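Local coordinates for bacteriocin immunity protein (Pseudomonas aeruginosa, PDB 4UHP), which binds the DNase of pyocin AP41 and thereby probably protects the producing cell from this bacteriocin, at residues E20-N25 and K36-L41; N5-Y10 and E46-H51. One frame throughout, in Å; residues are numbered along the deposited sequence.

In the fold
Both contacts tie the N-terminal part of this small four-helix immunity protein to helix 31-49, and their centres lie about 16 Å apart. Interaction 2 starts first along the chain, with the loop 5-10 ahead of helix 12-19, and ends last, at 46-51, where helix 31-49 closes. Interaction 1 falls between: 20-25 follows helix 12-19, and 36-41 lies near the middle of helix 31-49. The segments that flank helix 12-19 in the chain therefore both meet helix 31-49. The nearest atoms of the two contacts are about 5 Å apart and do not touch. Residues of interaction 1 also pack on the partner protein, whereas interaction 2 is mainly internal.

Interaction 1: residues E20-N25 and K36-L41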
loop_
_atom_site.group_PDB
_atom_site.type_symbol
_atom_site.label_atom_id
_atom_site.label_comp_id
_atom_site.label_asym_id
_atom_site.label_seq_id
_atom_site.Cartn_x
_atom_site.Cartn_y
_atom_site.Cartn_z
ATOM N N GLU D 20 -7.597 13.685 -3.568
ATOM C CA GLU D 20 -6.307 14.331 -3.783
ATOM C C GLU D 20 -5.317 14.001 -2.666
ATOM O O GLU D 20 -4.103 14.049 -2.863
ATOM C CB GLU D 20 -6.485 15.846 -3.898
ATOM C CG GLU D 20 -7.118 16.293 -5.205
ATOM C CD GLU D 20 -7.478 17.766 -5.213
ATOM O OE1 GLU D 20 -7.549 18.371 -4.122
ATOM O OE2 GLU D 20 -7.700 18.316 -6.313
ATOM N N GLU D 21 -5.843 13.653 -1.497
ATOM C CA GLU D 21 -5.010 13.353 -0.341
ATOM C C GLU D 21 -4.271 12.023 -0.525
ATOM O O GLU D 21 -3.322 11.724 0.198
ATOM C CB GLU D 21 -5.864 13.337 0.932
ATOM C CG GLU D 21 -5.079 13.512 2.222
ATOM C CD GLU D 21 -5.908 14.126 3.341
ATOM O OE1 GLU D 21 -6.991 14.680 3.055
ATOM O OE2 GLU D 21 -5.474 14.051 4.510
ATOM N N PHE D 22 -4.700 11.236 -1.508
ATOM C CA PHE D 22 -4.019 9.989 -1.844
ATOM C C PHE D 22 -2.845 10.221 -2.796
ATOM O O PHE D 22 -2.227 9.269 -3.274
ATOM C CB PHE D 22 -5.002 8.993 -2.463
ATOM C CG PHE D 22 -6.048 8.503 -1.506
ATOM C CD1 PHE D 22 -5.807 7.406 -0.698
ATOM C CD2 PHE D 22 -7.269 9.146 -1.407
ATOM C CE1 PHE D 22 -6.766 6.957 0.188
ATOM C CE2 PHE D 22 -8.231 8.702 -0.523
ATOM C CZ PHE D 22 -7.980 7.606 0.276
ATOM N N PHE D 23 -2.537 11.487 -3.060
ATOM C CA PHE D 23 -1.461 11.838 -3.981
ATOM C C PHE D 23 -0.530 12.892 -3.388
ATOM O O PHE D 23 0.594 13.063 -3.850
ATOM C CB PHE D 23 -2.035 12.344 -5.308
ATOM C CG PHE D 23 -2.801 11.302 -6.073
ATOM C CD1 PHE D 23 -4.139 11.066 -5.803
ATOM C CD2 PHE D 23 -2.185 10.565 -7.071
ATOM C CE1 PHE D 23 -4.847 10.106 -6.507
ATOM C CE2 PHE D 23 -2.886 9.607 -7.781
ATOM C CZ PHE D 23 -4.220 9.376 -7.497
ATOM N N LYS D 24 -1.014 13.600 -2.374
ATOM C CA LYS D 24 -0.249 14.659 -1.724
ATOM C C LYS D 24 -0.447 14.609 -0.217
ATOM O O LYS D 24 -1.393 13.990 0.273
ATOM C CB LYS D 24 -0.658 16.037 -2.256
ATOM C CG LYS D 24 -1.779 16.698 -1.463
ATOM C CD LYS D 24 -2.123 18.068 -2.027
ATOM C CE LYS D 24 -3.394 18.021 -2.861
ATOM N NZ LYS D 24 -4.018 19.365 -3.014
ATOM N N ASN D 25 0.444 15.264 0.517
ATOM C CA ASN D 25 0.324 15.332 1.968
ATOM C C ASN D 25 -0.441 16.572 2.411
ATOM O O ASN D 25 0.151 17.535 2.895
ATOM C CB ASN D 25 1.706 15.308 2.622
ATOM C CG ASN D 25 1.646 14.962 4.095
ATOM O OD1 ASN D 25 0.576 14.968 4.703
ATOM N ND2 ASN D 25 2.799 14.658 4.678
ATOM N N LYS D 36 -2.621 6.140 9.715
ATOM C CA LYS D 36 -3.927 5.880 10.310
ATOM C C LYS D 36 -4.997 6.807 9.733
ATOM O O LYS D 36 -6.174 6.448 9.685
ATOM C CB LYS D 36 -3.865 6.016 11.832
ATOM C CG LYS D 36 -2.937 5.009 12.498
ATOM C CD LYS D 36 -3.586 4.366 13.713
ATOM C CE LYS D 36 -3.301 2.871 13.767
ATOM N NZ LYS D 36 -4.344 2.078 13.058
ATOM N N ARG D 37 -4.592 7.994 9.291
ATOM C CA ARG D 37 -5.520 8.881 8.600
ATOM C C ARG D 37 -5.851 8.332 7.217
ATOM O O ARG D 37 -7.011 8.315 6.808
ATOM C CB ARG D 37 -4.956 10.299 8.475
ATOM C CG ARG D 37 -5.740 11.156 7.486
ATOM C CD ARG D 37 -5.462 12.641 7.628
ATOM N NE ARG D 37 -6.270 13.407 6.682
ATOM C CZ ARG D 37 -7.519 13.800 6.911
ATOM N NH1 ARG D 37 -8.108 13.511 8.064
ATOM N NH2 ARG D 37 -8.180 14.485 5.989
ATOM N N MET D 38 -4.830 7.881 6.496
ATOM C CA MET D 38 -5.048 7.320 5.170
ATOM C C MET D 38 -5.832 6.012 5.269
ATOM O O MET D 38 -6.662 5.714 4.409
ATOM C CB MET D 38 -3.717 7.112 4.445
ATOM C CG MET D 38 -2.907 8.390 4.264
ATOM S SD MET D 38 -3.882 9.781 3.635
ATOM C CE MET D 38 -4.417 9.137 2.053
ATOM N N ASP D 39 -5.577 5.241 6.326
ATOM C CA ASP D 39 -6.369 4.047 6.612
ATOM C C ASP D 39 -7.850 4.411 6.705
ATOM O O ASP D 39 -8.702 3.754 6.107
ATOM C CB ASP D 39 -5.910 3.380 7.912
ATOM C CG ASP D 39 -4.614 2.600 7.749
ATOM O OD1 ASP D 39 -3.942 2.762 6.711
ATOM O OD2 ASP D 39 -4.260 1.827 8.666
ATOM N N LYS D 40 -8.141 5.473 7.452
ATOM C CA LYS D 40 -9.511 5.936 7.636
ATOM C C LYS D 40 -10.140 6.400 6.323
ATOM O O LYS D 40 -11.315 6.140 6.065
ATOM C CB LYS D 40 -9.558 7.073 8.660
ATOM C CG LYS D 40 -10.958 7.613 8.911
ATOM C CD LYS D 40 -10.933 8.903 9.714
ATOM C CE LYS D 40 -12.333 9.478 9.861
ATOM N NZ LYS D 40 -12.329 10.777 10.587
ATOM N N LEU D 41 -9.353 7.089 5.503
ATOM C CA LEU D 41 -9.856 7.629 4.241
ATOM C C LEU D 41 -10.161 6.519 3.239
ATOM O O LEU D 41 -11.159 6.580 2.520
ATOM C CB LEU D 41 -8.856 8.619 3.642
ATOM C CG LEU D 41 -8.626 9.916 4.423
ATOM C CD1 LEU D 41 -7.686 10.834 3.661
ATOM C CD2 LEU D 41 -9.946 10.612 4.714
#
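Glu-21 grips Arg-37 in a salt bridge that ties the loop after helix 12-19 to helix 31-49 of the immunity-protein helical fold. The carboxylate meets one edge of the guanidinium. Arg-37 NH2 donates to Glu-21 OE1 at 3.2 Å, nearly straight and on the syn side. Arg-37 NE points at Glu-21 OE2, and the modelled 2.4 Å between these two atoms is too short to trust in detail. The two planes are turned 31° apart, so the pairing is not quite flat. Arg-37 places its head here by running extended from CG to NE, with CG anti to the backbone N (chi1 166°).

The Leu-41 CD1 methyl lies against the carboxylate end of Glu-21, 3.8 Å from Glu-21 CD. Met-38, Phe-22 and Leu-41 form the apolar part. Met-38 is bent at chi2 and chi3, which brings its methyl over one face of the Phe-22 ring. This is a CH-pi contact, with Met-38 CE 3.9 Å from the centroid of the Phe-22 ring and 25° off the normal. Met-38 CE also lies 3.4 Å from Glu-21 O. Phe-22 CZ rests 3.6 Å from Leu-41 CB.

Farther out, Phe-22 packs on Val-42 of helix 31-49. Ser-27 touches both Glu-21 and Arg-37. Phe-22 and Met-38 each pack on an aromatic side chain of the partner protein, and Phe-22 O is hydrogen-bonded to a polar side chain there.

Interaction 2: residues N5-Y10 and E46-H51; sequences NNLSDY and EEVTSH
Leu-7 and Val-48 bring the loop before helix 12-19 against the last turn of helix 31-49, within the small helical fold of the colicin and pyocin immunity proteins. The backbones come close here, with Leu-7 CA and Val-48 CA 5.2 Å apart. Leu-7 CB lies against Val-48 O at 3.5 Å. Beyond it, the Leu-7 side chain leans past Val-48 toward Thr-49. The side chains of Leu-7 and Thr-49 are set at a slant to each other, and the methyls Leu-7 CD1 and Thr-49 CG2 meet at 4.0 Å. Val-48 turns the other way with one branch: Val-48 CG1, anti to its carbonyl carbon (chi1 -64°), reaches Asn-5 O at 3.7 Å.

The polar link is a single water. It accepts from Leu-7 N at 2.8 Å and donates to Val-48 O at 2.7 Å, thus bridging the two backbones beside the apolar contact.

Around the contact, Phe-15 of helix 12-19 touches Leu-7, Val-48 and Thr-49, while Val-75 of helix 68-81 packs on Leu-7 and Thr-49. Thr-49 OG1 bonds to Phe-45 O, one turn back in the helix.

Each segment is also braced from within. Asp-9 OD2 accepts from both Asn-6 N and Asn-6 ND2, which approach from the same face of the carboxylate plane and hold the turn together. The helix ends at Thr-49, and Ser-50 leaves it with positive phi. Thr-49 forms an ST turn at this end: Thr-49 OG1 accepts from His-51 N at 3.2 Å, with an N-H...O angle of 167°.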
loop_
_atom_site.group_PDB
_atom_site.type_symbol
_atom_site.label_atom_id
_atom_site.label_comp_id
_atom_site.label_asym_id
_atom_site.label_seq_id
_atom_site.Cartn_x
_atom_site.Cartn_y
_atom_site.Cartn_z
ATOM N N ASN D 5 -21.615 11.055 5.767
ATOM C CA ASN D 5 -22.159 9.715 5.970
ATOM C C ASN D 5 -22.389 8.963 4.662
ATOM O O ASN D 5 -22.148 7.758 4.580
ATOM C CB ASN D 5 -23.468 9.787 6.757
ATOM C CG ASN D 5 -23.285 10.365 8.145
ATOM O OD1 ASN D 5 -22.209 10.266 8.735
ATOM N ND2 ASN D 5 -24.340 10.972 8.677
ATOM N N ASN D 6 -22.863 9.677 3.645
ATOM C CA ASN D 6 -23.128 9.081 2.339
ATOM C C ASN D 6 -22.450 9.858 1.217
ATOM O O ASN D 6 -22.008 10.989 1.418
ATOM C CB ASN D 6 -24.633 9.007 2.076
ATOM C CG ASN D 6 -25.397 8.390 3.229
ATOM O OD1 ASN D 6 -25.471 7.168 3.359
ATOM N ND2 ASN D 6 -25.977 9.236 4.073
ATOM N N LEU D 7 -22.377 9.253 0.036
ATOM C CA LEU D 7 -21.743 9.898 -1.109
ATOM C C LEU D 7 -22.556 11.101 -1.569
ATOM O O LEU D 7 -21.996 12.114 -1.991
ATOM C CB LEU D 7 -21.575 8.921 -2.272
ATOM C CG LEU D 7 -20.781 9.524 -3.434
ATOM C CD1 LEU D 7 -19.366 8.964 -3.462
ATOM C CD2 LEU D 7 -21.483 9.343 -4.772
ATOM N N SER D 8 -23.877 10.984 -1.478
ATOM C CA SER D 8 -24.777 12.059 -1.879
ATOM C C SER D 8 -24.646 13.275 -0.965
ATOM O O SER D 8 -25.143 14.354 -1.286
ATOM C CB SER D 8 -26.227 11.565 -1.894
ATOM O OG SER D 8 -26.591 11.010 -0.643
ATOM N N ASP D 9 -23.978 13.098 0.173
ATOM C CA ASP D 9 -23.689 14.215 1.067
ATOM C C ASP D 9 -22.499 15.018 0.541
ATOM O O ASP D 9 -22.228 16.123 1.010
ATOM C CB ASP D 9 -23.403 13.722 2.490
ATOM C CG ASP D 9 -24.599 13.032 3.128
ATOM O OD1 ASP D 9 -25.748 13.454 2.879
ATOM O OD2 ASP D 9 -24.385 12.062 3.884
ATOM N N TYR D 10 -21.793 14.448 -0.432
ATOM C CA TYR D 10 -20.637 15.098 -1.042
ATOM C C TYR D 10 -20.978 15.772 -2.365
ATOM O O TYR D 10 -21.709 15.216 -3.184
ATOM C CB TYR D 10 -19.515 14.084 -1.295
ATOM C CG TYR D 10 -18.753 13.627 -0.072
ATOM C CD1 TYR D 10 -17.776 14.431 0.499
ATOM C CD2 TYR D 10 -18.984 12.380 0.489
ATOM C CE1 TYR D 10 -17.066 14.014 1.608
ATOM C CE2 TYR D 10 -18.279 11.953 1.597
ATOM C CZ TYR D 10 -17.321 12.773 2.153
ATOM O OH TYR D 10 -16.616 12.356 3.258
ATOM N N GLU D 46 -14.255 3.249 0.392
ATOM C CA GLU D 46 -14.919 1.990 0.070
ATOM C C GLU D 46 -16.353 1.954 0.589
ATOM O O GLU D 46 -17.246 1.389 -0.046
ATOM C CB GLU D 46 -14.126 0.815 0.644
ATOM C CG GLU D 46 -12.689 0.775 0.168
ATOM C CD GLU D 46 -11.875 -0.321 0.823
ATOM O OE1 GLU D 46 -12.291 -0.836 1.884
ATOM O OE2 GLU D 46 -10.812 -0.662 0.268
ATOM N N GLU D 47 -16.567 2.568 1.746
ATOM C CA GLU D 47 -17.877 2.564 2.384
ATOM C C GLU D 47 -18.906 3.376 1.602
ATOM O O GLU D 47 -19.999 2.888 1.318
ATOM C CB GLU D 47 -17.768 3.104 3.811
ATOM C CG GLU D 47 -19.102 3.262 4.520
ATOM C CD GLU D 47 -18.952 3.854 5.907
ATOM O OE1 GLU D 47 -17.813 3.885 6.419
ATOM O OE2 GLU D 47 -19.971 4.289 6.484
ATOM N N VAL D 48 -18.555 4.609 1.250
ATOM C CA VAL D 48 -19.529 5.525 0.660
ATOM C C VAL D 48 -19.732 5.309 -0.840
ATOM O O VAL D 48 -20.802 5.610 -1.366
ATOM C CB VAL D 48 -19.135 7.000 0.899
ATOM C CG1 VAL D 48 -19.161 7.319 2.384
ATOM C CG2 VAL D 48 -17.769 7.302 0.304
ATOM N N THR D 49 -18.718 4.793 -1.530
ATOM C CA THR D 49 -18.840 4.565 -2.969
ATOM C C THR D 49 -19.480 3.216 -3.271
ATOM O O THR D 49 -20.135 3.050 -4.301
ATOM C CB THR D 49 -17.473 4.620 -3.687
ATOM O OG1 THR D 49 -16.663 3.514 -3.266
ATOM C CG2 THR D 49 -16.756 5.936 -3.394
ATOM N N SER D 50 -19.268 2.258 -2.369
ATOM C CA SER D 50 -19.717 0.876 -2.549
ATOM C C SER D 50 -19.150 0.235 -3.819
ATOM O O SER D 50 -19.709 -0.734 -4.331
ATOM C CB SER D 50 -21.251 0.799 -2.568
ATOM O OG SER D 50 -21.801 1.062 -1.287
ATOM N N HIS D 51 -18.037 0.767 -4.317
ATOM C CA HIS D 51 -17.412 0.247 -5.531
ATOM C C HIS D 51 -16.862 -1.158 -5.288
ATOM O O HIS D 51 -16.252 -1.413 -4.250
ATOM C CB HIS D 51 -16.297 1.189 -6.005
ATOM C CG HIS D 51 -15.980 1.069 -7.464
ATOM N ND1 HIS D 51 -15.210 0.049 -7.979
ATOM C CD2 HIS D 51 -16.328 1.845 -8.518
ATOM C CE1 HIS D 51 -15.100 0.199 -9.287
ATOM N NE2 HIS D 51 -15.767 1.283 -9.639
HETATM O O HOH W 1 -23.185 6.582 -0.512
#